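Local structure of CytC3 (Streptomyces, 3GJA) at residues E104-Y109 with G255-Y260; A152-T157 with T250-G255. The protein probably chlorinates an unactivated carbon of a carrier-protein-bound amino acid, acting as a nonheme iron halogenase of the phytanoyl-CoA dioxygenase family within the cupin clan. All coordinates share one frame; numbering follows the deposited sequence.

Overall arrangement
Both contacts are made by strand 253-262, and they share Gly255. Contact 1 pairs the first part of that strand with strand 98-108 near the centre of the chain, while contact 2 lies farther out and only partly buried, where the same strand begins beside the loop that follows strand 147-152. Their centres are about 10 Å apart. Contact 1 is regular antiparallel pairing, with aromatic packing on one face of the sheet and a salt bridge on the other. Contact 2 has little ladder and relies on a shared carbonyl and a histidine-aspartate bond. Packing of Phe256 on Phe153 joins the two.

Contact 1: E104-Y109 with G255-Y260; sequences EFFPKY and GFAARY
Two neighbouring antiparallel strands of the cupin-type barrel meet here, Glu104 pairing with Ala257, Phe105 with Phe256 and Phe106 with Gly255. Two backbone bonds of 2.9 Å link the first pair, Glu104 N to Ala257 O and Ala257 N to Glu104 O, and Phe106 and Gly255 bond in both directions too. Between these pairs Phe105 and Phe256, their CA atoms 4.7 Å apart, put both side chains on the face opposite Glu104 and Ala257, close enough for the rings to meet. Phe256 CD1 lies over one face of the Phe105 ring, displaced toward its rim and 3.6 Å from Phe105 CZ, with the planes inclined at 49°. On the face of Glu104, Ala257 is small enough for its CB to meet the edge of the Phe106 ring, 3.5 Å from CE2. Beyond it, Arg259, bent at chi3 (73°), brings NH1 to 3.0 Å from OE2 of the buried Glu104. The oxygen lies in the guanidinium plane, yet the nitrogen stands above the carboxylate plane; Arg259 NH2 bonds weakly to Thr148 OG1. On its other side strand 253-262 pairs with strand 147-152, whose Trp150 packs against Phe106, while Phe256 meets His80.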
loop_
_atom_site.group_PDB
_atom_site.type_symbol
_atom_site.label_atom_id
_atom_site.label_comp_id
_atom_site.label_asym_id
_atom_site.label_seq_id
_atom_site.Cartn_x
_atom_site.Cartn_y
_atom_site.Cartn_z
ATOM N N GLU A 104 -0.963 0.831 5.456
ATOM C CA GLU A 104 -1.588 1.880 6.250
ATOM C C GLU A 104 -3.064 1.951 5.911
ATOM O O GLU A 104 -3.500 1.408 4.896
ATOM C CB GLU A 104 -0.941 3.222 5.938
ATOM C CG GLU A 104 -1.070 3.609 4.477
ATOM C CD GLU A 104 -0.117 4.723 4.088
ATOM O OE1 GLU A 104 -0.366 5.891 4.469
ATOM O OE2 GLU A 104 0.890 4.419 3.411
ATOM N N PHE A 105 -3.830 2.627 6.760
ATOM C CA PHE A 105 -5.256 2.764 6.537
ATOM C C PHE A 105 -5.616 4.149 6.031
ATOM O O PHE A 105 -4.954 5.137 6.344
ATOM C CB PHE A 105 -6.035 2.459 7.820
ATOM C CG PHE A 105 -5.981 1.010 8.225
ATOM C CD1 PHE A 105 -4.835 0.480 8.815
ATOM C CD2 PHE A 105 -7.070 0.169 7.991
ATOM C CE1 PHE A 105 -4.769 -0.874 9.169
ATOM C CE2 PHE A 105 -7.020 -1.186 8.338
ATOM C CZ PHE A 105 -5.861 -1.710 8.931
ATOM N N PHE A 106 -6.671 4.202 5.230
ATOM C CA PHE A 106 -7.147 5.453 4.676
ATOM C C PHE A 106 -8.633 5.592 4.951
ATOM O O PHE A 106 -9.472 5.175 4.156
ATOM C CB PHE A 106 -6.881 5.492 3.180
ATOM C CG PHE A 106 -5.442 5.719 2.832
ATOM C CD1 PHE A 106 -4.863 6.967 3.015
ATOM C CD2 PHE A 106 -4.673 4.693 2.302
ATOM C CE1 PHE A 106 -3.531 7.195 2.670
ATOM C CE2 PHE A 106 -3.343 4.906 1.954
ATOM C CZ PHE A 106 -2.772 6.161 2.136
ATOM N N PRO A 107 -8.978 6.154 6.113
ATOM C CA PRO A 107 -10.391 6.328 6.450
ATOM C C PRO A 107 -10.917 7.612 5.826
ATOM O O PRO A 107 -10.145 8.503 5.483
ATOM C CB PRO A 107 -10.382 6.413 7.981
ATOM C CG PRO A 107 -9.054 5.774 8.376
ATOM C CD PRO A 107 -8.135 6.291 7.310
ATOM N N LYS A 108 -12.226 7.697 5.657
ATOM C CA LYS A 108 -12.836 8.903 5.122
ATOM C C LYS A 108 -14.205 8.994 5.770
ATOM O O LYS A 108 -14.980 8.041 5.734
ATOM C CB LYS A 108 -12.956 8.845 3.596
ATOM C CG LYS A 108 -13.192 10.215 2.989
ATOM C CD LYS A 108 -12.579 10.315 1.615
ATOM C CE LYS A 108 -12.569 11.745 1.116
ATOM N NZ LYS A 108 -11.899 11.817 -0.214
ATOM N N TYR A 109 -14.489 10.138 6.374
ATOM C CA TYR A 109 -15.745 10.333 7.075
ATOM C C TYR A 109 -16.511 11.519 6.519
ATOM O O TYR A 109 -15.943 12.374 5.833
ATOM C CB TYR A 109 -15.459 10.550 8.563
ATOM C CG TYR A 109 -14.689 9.404 9.187
ATOM C CD1 TYR A 109 -15.292 8.160 9.359
ATOM C CD2 TYR A 109 -13.349 9.551 9.572
ATOM C CE1 TYR A 109 -14.590 7.076 9.896
ATOM C CE2 TYR A 109 -12.634 8.473 10.114
ATOM C CZ TYR A 109 -13.266 7.236 10.271
ATOM O OH TYR A 109 -12.600 6.144 10.788
ATOM N N GLY A 255 -10.119 2.234 3.551
ATOM C CA GLY A 255 -9.249 1.616 2.573
ATOM C C GLY A 255 -7.987 1.135 3.268
ATOM O O GLY A 255 -7.486 1.786 4.186
ATOM N N PHE A 256 -7.484 -0.022 2.855
ATOM C CA PHE A 256 -6.264 -0.560 3.437
ATOM C C PHE A 256 -5.251 -0.647 2.305
ATOM O O PHE A 256 -5.458 -1.374 1.339
ATOM C CB PHE A 256 -6.505 -1.952 4.033
ATOM C CG PHE A 256 -5.246 -2.615 4.531
ATOM C CD1 PHE A 256 -4.514 -2.047 5.572
ATOM C CD2 PHE A 256 -4.762 -3.765 3.917
ATOM C CE1 PHE A 256 -3.304 -2.615 5.995
ATOM C CE2 PHE A 256 -3.555 -4.345 4.327
ATOM C CZ PHE A 256 -2.824 -3.763 5.372
ATOM N N ALA A 257 -4.162 0.106 2.418
ATOM C CA ALA A 257 -3.152 0.110 1.371
ATOM C C ALA A 257 -1.878 -0.612 1.769
ATOM O O ALA A 257 -1.361 -0.427 2.873
ATOM C CB ALA A 257 -2.824 1.557 0.959
ATOM N N ALA A 258 -1.386 -1.439 0.851
ATOM C CA ALA A 258 -0.151 -2.193 1.042
ATOM C C ALA A 258 0.754 -1.730 -0.093
ATOM O O ALA A 258 0.339 -1.714 -1.255
ATOM C CB ALA A 258 -0.420 -3.681 0.934
ATOM N N ARG A 259 1.985 -1.350 0.238
ATOM C CA ARG A 259 2.903 -0.839 -0.775
ATOM C C ARG A 259 4.071 -1.790 -1.051
ATOM O O ARG A 259 4.722 -2.296 -0.131
ATOM C CB ARG A 259 3.370 0.555 -0.332
ATOM C CG ARG A 259 2.290 1.241 0.509
ATOM C CD ARG A 259 2.445 2.751 0.672
ATOM N NE ARG A 259 2.121 3.449 -0.563
ATOM C CZ ARG A 259 1.343 4.523 -0.645
ATOM N NH1 ARG A 259 0.791 5.042 0.442
ATOM N NH2 ARG A 259 1.131 5.084 -1.825
ATOM N N TYR A 260 4.316 -2.036 -2.334
ATOM C CA TYR A 260 5.357 -2.964 -2.748
ATOM C C TYR A 260 6.485 -2.367 -3.566
ATOM O O TYR A 260 6.319 -1.371 -4.269
ATOM C CB TYR A 260 4.741 -4.119 -3.538
ATOM C CG TYR A 260 3.650 -4.843 -2.790
ATOM C CD1 TYR A 260 2.393 -4.260 -2.614
ATOM C CD2 TYR A 260 3.880 -6.101 -2.231
ATOM C CE1 TYR A 260 1.390 -4.911 -1.897
ATOM C CE2 TYR A 260 2.887 -6.761 -1.513
ATOM C CZ TYR A 260 1.644 -6.160 -1.345
ATOM O OH TYR A 260 0.675 -6.797 -0.608
#

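Contact 2: A152-T157 with T250-G255; sequences AFTHST and TDYRMG
His155 and Asp251 meet with their flat groups inclined at 41°, the imidazole offering its edge. His155 NE2 donates a hydrogen bond of 2.8 Å to Asp251 OD1, close to the ring plane and on the syn side of the carboxylate, though 31° out of the carboxylate plane. Asp251 CG is anti to the backbone N (chi1 173°), which brings the carboxylate close to His155, whose ring turns back to meet it. A short acid and a ring with an N-H at its far end thus bridge the segments where they have no regular pairing; their one bridge, antiparallel and non-hydrogen-bonded, joins Ala152 to Gly255. Thr154 is turned toward strand 253-255, its CB 4.1 Å from Met254 CB, but its methyl is modelled too close to the backbone and its placement is doubtful. Met254 O takes the N-H of Phe153 (N to O 2.8 Å) and, weakly, that of Thr154, so one carbonyl holds the turn of the chain out of strand 147-152. Phe153 sends its ring away to pack against Met37, Trp41 and Ile44 of helix 34-49. Tyr252 OH bonds to Trp41 NE1, and Arg253 reaches across with NH1 to Phe106 O in strand 98-108 and with NH2 to Gly161 O.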
loop_
_atom_site.group_PDB
_atom_site.type_symbol
_atom_site.label_atom_id
_atom_site.label_comp_id
_atom_site.label_asym_id
_atom_site.label_seq_id
_atom_site.Cartn_x
_atom_site.Cartn_y
_atom_site.Cartn_z
ATOM N N ALA A 152 -10.449 -2.010 -0.657
ATOM C CA ALA A 152 -11.591 -1.391 -0.000
ATOM C C ALA A 152 -12.111 -2.360 1.060
ATOM O O ALA A 152 -12.556 -3.456 0.733
ATOM C CB ALA A 152 -12.679 -1.093 -1.022
ATOM N N PHE A 153 -12.035 -1.967 2.328
ATOM C CA PHE A 153 -12.505 -2.820 3.421
ATOM C C PHE A 153 -13.981 -2.534 3.637
ATOM O O PHE A 153 -14.735 -3.355 4.158
ATOM C CB PHE A 153 -11.717 -2.522 4.706
ATOM C CG PHE A 153 -10.411 -3.282 4.820
ATOM C CD1 PHE A 153 -9.908 -4.010 3.743
ATOM C CD2 PHE A 153 -9.686 -3.259 6.004
ATOM C CE1 PHE A 153 -8.708 -4.706 3.843
ATOM C CE2 PHE A 153 -8.474 -3.954 6.117
ATOM C CZ PHE A 153 -7.988 -4.676 5.038
ATOM N N THR A 154 -14.362 -1.337 3.224
ATOM C CA THR A 154 -15.720 -0.833 3.305
ATOM C C THR A 154 -15.996 -0.483 1.841
ATOM O O THR A 154 -15.069 -0.487 1.037
ATOM C CB THR A 154 -15.720 0.429 4.194
ATOM O OG1 THR A 154 -16.417 0.161 5.414
ATOM C CG2 THR A 154 -16.318 1.595 3.482
ATOM N N HIS A 155 -17.233 -0.205 1.459
ATOM C CA HIS A 155 -17.439 0.146 0.061
ATOM C C HIS A 155 -16.852 1.544 -0.168
ATOM O O HIS A 155 -16.872 2.389 0.724
ATOM C CB HIS A 155 -18.934 0.132 -0.315
ATOM C CG HIS A 155 -19.756 1.167 0.393
ATOM N ND1 HIS A 155 -20.934 1.663 -0.127
ATOM C CD2 HIS A 155 -19.591 1.776 1.593
ATOM C CE1 HIS A 155 -21.459 2.530 0.720
ATOM N NE2 HIS A 155 -20.665 2.616 1.772
ATOM N N SER A 156 -16.298 1.772 -1.349
ATOM C CA SER A 156 -15.748 3.079 -1.674
ATOM C C SER A 156 -16.596 3.587 -2.826
ATOM O O SER A 156 -16.509 3.083 -3.948
ATOM C CB SER A 156 -14.285 2.978 -2.107
ATOM O OG SER A 156 -13.766 4.267 -2.378
ATOM N N THR A 157 -17.428 4.576 -2.529
ATOM C CA THR A 157 -18.339 5.145 -3.510
ATOM C C THR A 157 -18.054 6.612 -3.770
ATOM O O THR A 157 -17.186 7.219 -3.129
ATOM C CB THR A 157 -19.778 5.058 -3.011
ATOM O OG1 THR A 157 -19.911 5.876 -1.838
ATOM C CG2 THR A 157 -20.141 3.612 -2.661
ATOM N N THR A 250 -22.733 7.845 9.395
ATOM C CA THR A 250 -22.448 6.467 9.779
ATOM C C THR A 250 -21.811 5.709 8.621
ATOM O O THR A 250 -21.371 4.571 8.778
ATOM C CB THR A 250 -23.723 5.727 10.188
ATOM O OG1 THR A 250 -24.673 5.803 9.120
ATOM C CG2 THR A 250 -24.322 6.345 11.454
ATOM N N ASP A 251 -21.762 6.344 7.456
ATOM C CA ASP A 251 -21.191 5.703 6.277
ATOM C C ASP A 251 -19.725 6.070 6.093
ATOM O O ASP A 251 -19.390 6.952 5.316
ATOM C CB ASP A 251 -22.006 6.089 5.030
ATOM C CG ASP A 251 -21.372 5.601 3.730
ATOM O OD1 ASP A 251 -20.657 4.578 3.760
ATOM O OD2 ASP A 251 -21.605 6.235 2.674
ATOM N N TYR A 252 -18.846 5.395 6.817
ATOM C CA TYR A 252 -17.425 5.686 6.690
ATOM C C TYR A 252 -16.808 4.777 5.644
ATOM O O TYR A 252 -17.252 3.649 5.438
ATOM C CB TYR A 252 -16.697 5.472 8.014
ATOM C CG TYR A 252 -16.552 4.020 8.390
ATOM C CD1 TYR A 252 -17.565 3.352 9.075
ATOM C CD2 TYR A 252 -15.410 3.301 8.032
ATOM C CE1 TYR A 252 -17.448 2.001 9.398
ATOM C CE2 TYR A 252 -15.281 1.948 8.346
ATOM C CZ TYR A 252 -16.302 1.304 9.029
ATOM O OH TYR A 252 -16.178 -0.025 9.342
ATOM N N ARG A 253 -15.787 5.281 4.972
ATOM C CA ARG A 253 -15.103 4.503 3.968
ATOM C C ARG A 253 -13.740 4.130 4.531
ATOM O O ARG A 253 -13.034 4.980 5.082
ATOM C CB ARG A 253 -14.955 5.313 2.684
ATOM C CG ARG A 253 -14.030 4.682 1.678
ATOM C CD ARG A 253 -12.622 5.213 1.855
ATOM N NE ARG A 253 -12.327 6.284 0.909
ATOM C CZ ARG A 253 -11.202 6.993 0.914
ATOM N NH1 ARG A 253 -10.263 6.759 1.825
ATOM N NH2 ARG A 253 -10.999 7.915 -0.018
ATOM N N MET A 254 -13.376 2.859 4.416
ATOM C CA MET A 254 -12.088 2.411 4.919
ATOM C C MET A 254 -11.288 1.689 3.854
ATOM O O MET A 254 -11.718 0.669 3.313
ATOM C CB MET A 254 -12.267 1.489 6.125
ATOM C CG MET A 254 -10.950 1.101 6.805
ATOM S SD MET A 254 -10.035 2.542 7.429
ATOM C CE MET A 254 -11.049 2.978 8.832
ATOM N N GLY A 255 -10.119 2.234 3.551
ATOM C CA GLY A 255 -9.249 1.616 2.573
ATOM C C GLY A 255 -7.987 1.135 3.268
ATOM O O GLY A 255 -7.486 1.786 4.186
#